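Local coordinates for protein soluble lytic murein transglycosylase (Pseudomonas aeruginosa, PDB 5OHU) that probably cleaves the glycan strands of bacterial cell-wall peptidoglycan as a lytic transglycosylase, acting both along strands and from their ends, at residues S284-F289 and T310-R315. Numbering follows the deposited sequence.
Sequences SLAKRF and TEWRTR
The Schellman motif that ends helix 271-287 is where W312 of helix 307-319 packs, joining two helices close in sequence in a nearly all-helical chain. The motif is marked by the positive phi of F289 (65°), by the bond from D290 N back to L285 O and by that from F289 N to A286 O (2.9 Å). On this helix end the indole is laid against K287: CG sits 3.7 Å from the centroid of the W312 six-membered ring and 11° off its normal, a CH-pi contact over the face. The K287 chain turns beside its backbone N at CG (chi1 -84°) and then runs extended, which carries CE over the same face at its NE1-CE2 rim, 3.7 Å from W312 NE1. On the opposite face lies R315 CD, 3.7 Å above the plane, so the indole is sandwiched between two aliphatic stems. A286 CB meets W312 CE3 at 4.2 Å, while F289 CE1 approaches W312 CZ3 near the indole plane. R319 makes a cation-pi contact with F289, and A293 of helix 293-300 packs on A286. Beyond the indole, R315 also pairs with E600. With no hydrogen bond between the segments, the contact rests on dispersion and CH-pi attraction from methylenes; neither charged group stacks on the indole.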
loop_
_atom_site.group_PDB
_atom_site.type_symbol
_atom_site.label_atom_id
_atom_site.label_comp_id
_atom_site.label_asym_id
_atom_site.label_seq_id
_atom_site.Cartn_x
_atom_site.Cartn_y
_atom_site.Cartn_z
ATOM N N SER A 284 -2.151 16.611 12.157
ATOM C CA SER A 284 -0.788 17.046 11.881
ATOM C C SER A 284 -0.116 17.615 13.131
ATOM O O SER A 284 1.084 17.410 13.347
ATOM C CB SER A 284 -0.778 18.050 10.726
ATOM O OG SER A 284 0.552 18.394 10.387
ATOM N N LEU A 285 -0.859 18.319 13.982
ATOM C CA LEU A 285 -0.254 18.759 15.238
ATOM C C LEU A 285 0.153 17.566 16.098
ATOM O O LEU A 285 1.212 17.579 16.731
ATOM C CB LEU A 285 -1.224 19.643 16.021
ATOM C CG LEU A 285 -1.394 21.092 15.587
ATOM C CD1 LEU A 285 -2.507 21.766 16.403
ATOM C CD2 LEU A 285 -0.076 21.830 15.732
ATOM N N ALA A 286 -0.698 16.541 16.158
ATOM C CA ALA A 286 -0.417 15.406 17.030
ATOM C C ALA A 286 0.823 14.664 16.577
ATOM O O ALA A 286 1.584 14.172 17.411
ATOM C CB ALA A 286 -1.616 14.453 17.077
ATOM N N LYS A 287 1.063 14.605 15.268
ATOM C CA LYS A 287 2.267 13.956 14.774
ATOM C C LYS A 287 3.515 14.768 15.072
ATOM O O LYS A 287 4.624 14.236 14.960
ATOM C CB LYS A 287 2.163 13.689 13.267
ATOM C CG LYS A 287 1.425 12.413 12.936
ATOM C CD LYS A 287 0.848 12.452 11.503
ATOM C CE LYS A 287 0.075 11.176 11.224
ATOM N NZ LYS A 287 -0.336 11.071 9.783
ATOM N N ARG A 288 3.371 16.016 15.494
ATOM C CA ARG A 288 4.494 16.786 16.006
ATOM C C ARG A 288 4.523 16.797 17.519
ATOM O O ARG A 288 5.331 17.522 18.115
ATOM C CB ARG A 288 4.442 18.213 15.479
ATOM C CG ARG A 288 4.510 18.276 13.993
ATOM C CD ARG A 288 4.024 19.602 13.545
ATOM N NE ARG A 288 5.086 20.459 13.039
ATOM C CZ ARG A 288 5.488 20.466 11.773
ATOM N NH1 ARG A 288 4.923 19.652 10.887
ATOM N NH2 ARG A 288 6.454 21.289 11.395
ATOM N N PHE A 289 3.634 16.033 18.155
ATOM C CA PHE A 289 3.610 15.905 19.605
ATOM C C PHE A 289 3.270 17.227 20.287
ATOM O O PHE A 289 3.788 17.549 21.358
ATOM C CB PHE A 289 4.938 15.322 20.107
ATOM C CG PHE A 289 5.407 14.128 19.293
ATOM C CD1 PHE A 289 4.527 13.079 19.006
ATOM C CD2 PHE A 289 6.710 14.063 18.788
ATOM C CE1 PHE A 289 4.952 11.973 18.252
ATOM C CE2 PHE A 289 7.135 12.962 18.036
ATOM C CZ PHE A 289 6.253 11.917 17.767
ATOM N N THR A 310 -8.612 8.860 16.461
ATOM C CA THR A 310 -8.649 8.191 17.754
ATOM C C THR A 310 -7.282 7.645 18.121
ATOM O O THR A 310 -6.840 7.776 19.265
ATOM C CB THR A 310 -9.667 7.053 17.726
ATOM O OG1 THR A 310 -10.939 7.577 17.344
ATOM C CG2 THR A 310 -9.786 6.416 19.082
ATOM N N GLU A 311 -6.606 7.026 17.156
ATOM C CA GLU A 311 -5.306 6.427 17.418
ATOM C C GLU A 311 -4.254 7.497 17.692
ATOM O O GLU A 311 -3.378 7.304 18.539
ATOM C CB GLU A 311 -4.883 5.550 16.230
ATOM C CG GLU A 311 -5.711 4.285 16.039
ATOM C CD GLU A 311 -5.031 3.244 15.140
ATOM O OE1 GLU A 311 -4.717 3.582 13.974
ATOM O OE2 GLU A 311 -4.828 2.084 15.585
ATOM N N TRP A 312 -4.320 8.627 16.986
ATOM C CA TRP A 312 -3.302 9.647 17.206
ATOM C C TRP A 312 -3.586 10.447 18.457
ATOM O O TRP A 312 -2.658 10.926 19.107
ATOM C CB TRP A 312 -3.152 10.532 15.971
ATOM C CG TRP A 312 -2.091 9.928 15.193
ATOM C CD1 TRP A 312 -2.223 9.096 14.115
ATOM C CD2 TRP A 312 -0.699 9.996 15.485
ATOM N NE1 TRP A 312 -0.983 8.662 13.701
ATOM C CE2 TRP A 312 -0.032 9.195 14.532
ATOM C CE3 TRP A 312 0.054 10.658 16.465
ATOM C CZ2 TRP A 312 1.353 9.066 14.504
ATOM C CZ3 TRP A 312 1.442 10.514 16.451
ATOM C CH2 TRP A 312 2.074 9.730 15.469
ATOM N N ARG A 313 -4.849 10.558 18.835
ATOM C CA ARG A 313 -5.189 11.083 20.151
ATOM C C ARG A 313 -4.591 10.211 21.251
ATOM O O ARG A 313 -3.998 10.713 22.214
ATOM C CB ARG A 313 -6.711 11.169 20.294
ATOM C CG ARG A 313 -7.162 12.162 21.343
ATOM C CD ARG A 313 -8.618 11.979 21.782
ATOM N NE ARG A 313 -9.559 12.140 20.687
ATOM C CZ ARG A 313 -10.881 12.124 20.833
ATOM N NH1 ARG A 313 -11.655 12.281 19.770
ATOM N NH2 ARG A 313 -11.424 11.969 22.033
ATOM N N THR A 314 -4.708 8.880 21.108
ATOM C CA THR A 314 -4.139 7.980 22.117
ATOM C C THR A 314 -2.615 7.979 22.065
ATOM O O THR A 314 -1.954 8.001 23.112
ATOM C CB THR A 314 -4.659 6.545 21.953
ATOM O OG1 THR A 314 -6.080 6.547 21.723
ATOM C CG2 THR A 314 -4.374 5.736 23.231
ATOM N N ARG A 315 -2.041 7.963 20.857
ATOM C CA ARG A 315 -0.588 8.008 20.720
ATOM C C ARG A 315 -0.016 9.263 21.366
ATOM O O ARG A 315 1.000 9.209 22.072
ATOM C CB ARG A 315 -0.200 7.940 19.240
ATOM C CG ARG A 315 -0.302 6.537 18.655
ATOM C CD ARG A 315 -0.144 6.484 17.132
ATOM N NE ARG A 315 -0.182 5.085 16.728
ATOM C CZ ARG A 315 -0.740 4.613 15.622
ATOM N NH1 ARG A 315 -1.312 5.434 14.751
ATOM N NH2 ARG A 315 -0.722 3.308 15.389
#